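Local coordinates for beta-glucosidase (Pseudoalteromonas sp., PDB 3F95), which forms the extra C-terminal, beta-sandwich domain of an exo-1,3/1,4-beta-glucanase, an enzyme that probably has beta-glucosidase activity, at residues A[61-64]-A[65-69]; A[117-120]-A[121-124]. All coordinates share one frame; numbering follows the deposited sequence. Where two conformers were deposited one is given.

In the fold
Interactions 1 and 2 lie in series along the chain of one beta-sandwich domain, consistent with a galactose-binding-like fold, and both reach its antiparallel sheet. At interaction 1 the chain leaves strand 58-63 of the mixed sheet and enters strand 67-73 of the antiparallel sheet. Interaction 2 takes in the end of strand 113-118 in that antiparallel sheet and the turn into the short helix 123-126, after which strand 132-137 belongs to the mixed sheet. Their centres are about 17 Å apart and their nearest atoms about 6 Å, so they do not touch. Each therefore marks a passage between the sandwich's two sheets, made in opposite directions.

Interaction 1: residues A[61-64]-A[65-69]; sequences FNWR and AQAAL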
loop_
_atom_site.group_PDB
_atom_site.type_symbol
_atom_site.label_atom_id
_atom_site.label_comp_id
_atom_site.label_asym_id
_atom_site.label_seq_id
_atom_site.Cartn_x
_atom_site.Cartn_y
_atom_site.Cartn_z
ATOM N N PHE A 61 -1.042 -9.273 4.205
ATOM C CA PHE A 61 -0.049 -8.837 5.181
ATOM C C PHE A 61 -0.635 -8.921 6.589
ATOM O O PHE A 61 -1.743 -8.418 6.832
ATOM C CB PHE A 61 0.400 -7.415 4.843
ATOM C CG PHE A 61 1.044 -7.290 3.474
ATOM C CD1 PHE A 61 2.392 -7.572 3.292
ATOM C CD2 PHE A 61 0.298 -6.855 2.372
ATOM C CE1 PHE A 61 2.996 -7.445 2.043
ATOM C CE2 PHE A 61 0.877 -6.714 1.101
ATOM C CZ PHE A 61 2.236 -7.033 0.925
ATOM N N ASN A 62 0.109 -9.521 7.525
ATOM C CA ASN A 62 -0.347 -9.650 8.914
ATOM C C ASN A 62 0.689 -8.982 9.809
ATOM O O ASN A 62 1.867 -9.358 9.740
ATOM C CB ASN A 62 -0.459 -11.127 9.308
ATOM C CG ASN A 62 -1.554 -11.866 8.557
ATOM O OD1 ASN A 62 -2.634 -11.329 8.314
ATOM N ND2 ASN A 62 -1.278 -13.116 8.198
ATOM N N TRP A 63 0.277 -7.967 10.576
ATOM C CA TRP A 63 1.126 -7.304 11.575
ATOM C C TRP A 63 0.808 -7.920 12.937
ATOM O O TRP A 63 -0.372 -7.950 13.363
ATOM C CB TRP A 63 0.761 -5.840 11.702
ATOM C CG TRP A 63 1.284 -4.904 10.656
ATOM C CD1 TRP A 63 2.299 -4.013 10.815
ATOM C CD2 TRP A 63 0.816 -4.753 9.301
ATOM N NE1 TRP A 63 2.487 -3.311 9.660
ATOM C CE2 TRP A 63 1.589 -3.737 8.714
ATOM C CE3 TRP A 63 -0.214 -5.351 8.548
ATOM C CZ2 TRP A 63 1.382 -3.291 7.396
ATOM C CZ3 TRP A 63 -0.409 -4.935 7.205
ATOM C CH2 TRP A 63 0.386 -3.916 6.656
ATOM N N ARG A 64 1.848 -8.377 13.628
ATOM C CA ARG A 64 1.726 -8.808 15.020
ATOM C C ARG A 64 2.524 -7.940 15.978
ATOM O O ARG A 64 2.359 -8.061 17.201
ATOM C CB ARG A 64 2.128 -10.278 15.162
ATOM C CG ARG A 64 1.172 -11.195 14.431
ATOM C CD ARG A 64 1.654 -12.604 14.532
ATOM N NE ARG A 64 1.495 -13.062 15.903
ATOM C CZ ARG A 64 2.386 -13.811 16.542
ATOM N NH1 ARG A 64 3.507 -14.184 15.922
ATOM N NH2 ARG A 64 2.154 -14.175 17.798
ATOM N N ALA A 65 3.381 -7.072 15.438
ATOM C CA ALA A 65 4.052 -6.039 16.218
ATOM C C ALA A 65 4.384 -4.873 15.304
ATOM O O ALA A 65 4.230 -4.987 14.091
ATOM C CB ALA A 65 5.337 -6.575 16.897
ATOM N N GLN A 66 4.842 -3.780 15.912
ATOM C CA GLN A 66 5.251 -2.573 15.205
ATOM C C GLN A 66 6.069 -2.838 13.938
ATOM O O GLN A 66 7.149 -3.422 14.009
ATOM C CB GLN A 66 6.061 -1.684 16.145
ATOM C CG GLN A 66 6.486 -0.391 15.490
ATOM C CD GLN A 66 5.314 0.561 15.221
ATOM O OE1 GLN A 66 4.299 0.539 15.919
ATOM N NE2 GLN A 66 5.467 1.405 14.216
ATOM N N ALA A 67 5.566 -2.392 12.785
ATOM C CA ALA A 67 6.255 -2.634 11.511
ATOM C C ALA A 67 5.630 -1.787 10.431
ATOM O O ALA A 67 4.476 -1.359 10.583
ATOM C CB ALA A 67 6.158 -4.098 11.118
ATOM N N ALA A 68 6.431 -1.504 9.399
ATOM C CA ALA A 68 5.973 -0.768 8.210
ATOM C C ALA A 68 6.115 -1.666 6.989
ATOM O O ALA A 68 7.172 -2.256 6.739
ATOM C CB ALA A 68 6.766 0.493 8.012
ATOM N N LEU A 69 5.038 -1.742 6.224
ATOM C CA LEU A 69 5.069 -2.354 4.909
ATOM C C LEU A 69 5.124 -1.224 3.895
ATOM O O LEU A 69 4.334 -0.274 4.000
ATOM C CB LEU A 69 3.775 -3.112 4.651
ATOM C CG LEU A 69 3.661 -3.605 3.204
ATOM C CD1 LEU A 69 4.645 -4.801 2.942
ATOM C CD2 LEU A 69 2.224 -3.906 2.849
#
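Leu69 sets its CD2 methyl over one face of the Phe61 ring, 3.4 Å from the ring centroid and almost exactly on the ring normal, a CH-pi contact placed over the middle of the ring. Its other methyl reaches the ring too: Leu69 CD1 lies only 3.2 Å from Phe61 CE1, which makes this the tightest point of the apolar centre. The Leu69 first torsion (chi1 172°) carries CG opposite the backbone nitrogen, heading for Phe61, and the second then turns the methyls onto the phenyl. Nearer the backbone, the methylene serves a second aromatic, with Leu69 CB 3.6 Å from Trp63 CZ2. Leu69 thus touches both rings, its methyls on Phe61 and its CB on Trp63, and Trp20 and Met47 add further apolar cover around Phe61.

The backbones explain why side chains, not peptide groups, meet here. The short strand segments 61-63 and 67-69 run nearly antiparallel, at 164°, yet their axes stay 8.9 Å apart, too far for direct pairing. Phe61 and Trp63 instead bond through the backbone to Leu163 and Leu161, while Ala67 bonds to Ser158 in the other sheet. This is a beta-arch: residues 64-66 carry the chain from one sheet of the sandwich to the other, with the side chains of Phe61, Trp63, Ala67 and Leu69 packed in between.

Farther toward the arch, Trp63 CD1 rests 3.9 Å from Ala67 CB. The indole nitrogen beside it is satisfied by the backbone: Trp63 NE1 donates to Ala67 O at 2.9 Å, with a bent N-H...O angle of 141°. That oxygen lies in the indole plane, whereas the donor stands well above the carbonyl plane. Beyond the indole, the exposed Arg64 touches Gln43 with its side chain, while its backbone bonds to Ser44.

Interaction 2: residues A[117-120]-A[121-124]; sequences IDFS and SFSQ
Ser121 turns back on Asp118 with two hydrogen bonds to a single carbonyl oxygen. Ser121 N reaches Asp118 O at 3.0 Å from above the carbonyl plane, and Ser121 OG donates to Asp118 O at 2.7 Å, nearly along the C=O axis. The hydroxyl gets there because chi1 (74°) tucks it between the backbone nitrogen and the carbonyl carbon. One residue on, Phe122 N bonds to Phe119 O at 3.1 Å. With Phe119, Ser120 and Ser121 all at helix-like backbone angles, these bonds define two overlapping type I beta-turns that lead from strand 113-118 to helix 123-126.

Water carries the polar series onward, giving a hydrogen to Ser120 O at 3.1 Å and accepting one from Gln124 N at 3.0 Å.

The apolar contacts gather around Phe122. Its CZ stands over the centre of the Phe119 ring, the centroids 5.1 Å apart and the planes inclined at 47°, an oblique pairing of side chains that point the same way. Ile117 CG2 crosses to Phe122 CE2 at 3.8 Å. Both rings are buried: Leu104 of the antiparallel sheet touches each, and Leu134 of the mixed sheet meets Phe122.

Two donors on Asp118 O restrain both the backbone and the hydroxyl of Ser121, which probably limits the freedom of the turn where Ser120 and Ser121 are exposed.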
loop_
_atom_site.group_PDB
_atom_site.type_symbol
_atom_site.label_atom_id
_atom_site.label_comp_id
_atom_site.label_asym_id
_atom_site.label_seq_id
_atom_site.Cartn_x
_atom_site.Cartn_y
_atom_site.Cartn_z
ATOM N N ILE A 117 -2.735 9.303 5.752
ATOM C CA ILE A 117 -4.147 9.012 6.029
ATOM C C ILE A 117 -4.226 8.049 7.197
ATOM O O ILE A 117 -3.689 6.957 7.101
ATOM C CB ILE A 117 -4.835 8.355 4.774
ATOM C CG1 ILE A 117 -4.815 9.326 3.582
ATOM C CG2 ILE A 117 -6.263 7.801 5.126
ATOM C CD1 ILE A 117 -5.100 8.677 2.232
ATOM N N ASP A 118 -4.919 8.423 8.283
ATOM C CA ASP A 118 -5.165 7.458 9.362
ATOM C C ASP A 118 -6.200 6.410 8.930
ATOM O O ASP A 118 -7.194 6.735 8.223
ATOM C CB ASP A 118 -5.670 8.149 10.627
ATOM C CG ASP A 118 -4.713 9.198 11.134
ATOM O OD1 ASP A 118 -3.485 8.924 11.192
ATOM O OD2 ASP A 118 -5.206 10.291 11.469
ATOM N N PHE A 119 -6.006 5.169 9.355
ATOM C CA PHE A 119 -7.013 4.147 9.028
ATOM C C PHE A 119 -8.408 4.510 9.540
ATOM O O PHE A 119 -9.404 4.135 8.921
ATOM C CB PHE A 119 -6.595 2.744 9.490
ATOM C CG PHE A 119 -5.766 1.995 8.449
ATOM C CD1 PHE A 119 -4.630 2.577 7.879
ATOM C CD2 PHE A 119 -6.134 0.727 8.027
ATOM C CE1 PHE A 119 -3.870 1.883 6.897
ATOM C CE2 PHE A 119 -5.368 0.029 7.054
ATOM C CZ PHE A 119 -4.248 0.627 6.495
ATOM N N SER A 120 -8.476 5.240 10.648
ATOM C CA SER A 120 -9.781 5.650 11.206
ATOM C C SER A 120 -10.614 6.441 10.192
ATOM O O SER A 120 -11.842 6.401 10.238
ATOM C CB SER A 120 -9.577 6.473 12.485
ATOM O OG SER A 120 -8.806 7.625 12.215
ATOM N N SER A 121 -9.947 7.160 9.298
ATOM C CA SER A 121 -10.619 8.006 8.305
ATOM C C SER A 121 -11.445 7.234 7.279
ATOM O O SER A 121 -12.329 7.820 6.661
ATOM C CB SER A 121 -9.631 8.911 7.575
ATOM O OG SER A 121 -8.847 8.175 6.644
ATOM N N PHE A 122 -11.114 5.959 7.054
ATOM C CA PHE A 122 -11.901 5.126 6.131
ATOM C C PHE A 122 -12.265 3.759 6.693
ATOM O O PHE A 122 -12.620 2.853 5.932
ATOM C CB PHE A 122 -11.231 5.012 4.731
ATOM C CG PHE A 122 -9.864 4.306 4.733
ATOM C CD1 PHE A 122 -9.714 3.069 4.110
ATOM C CD2 PHE A 122 -8.748 4.903 5.331
ATOM C CE1 PHE A 122 -8.451 2.410 4.075
ATOM C CE2 PHE A 122 -7.496 4.254 5.330
ATOM C CZ PHE A 122 -7.354 3.014 4.690
ATOM N N SER A 123 -12.198 3.613 8.011
ATOM C CA SER A 123 -12.402 2.293 8.632
ATOM C C SER A 123 -13.832 1.780 8.426
ATOM O O SER A 123 -14.036 0.593 8.200
ATOM C CB SER A 123 -12.038 2.297 10.120
ATOM O OG SER A 123 -12.824 3.263 10.799
ATOM N N GLN A 124 -14.818 2.684 8.469
ATOM C CA GLN A 124 -16.201 2.238 8.358
ATOM C C GLN A 124 -16.469 1.674 6.981
ATOM O O GLN A 124 -17.061 0.621 6.863
ATOM C CB GLN A 124 -17.193 3.328 8.759
ATOM C CG GLN A 124 -17.288 3.517 10.269
ATOM C CD GLN A 124 -18.113 2.432 10.969
ATOM O OE1 GLN A 124 -17.683 1.273 11.099
ATOM N NE2 GLN A 124 -19.313 2.812 11.432
HETATM O O HOH W 1 -14.661 5.474 9.470
#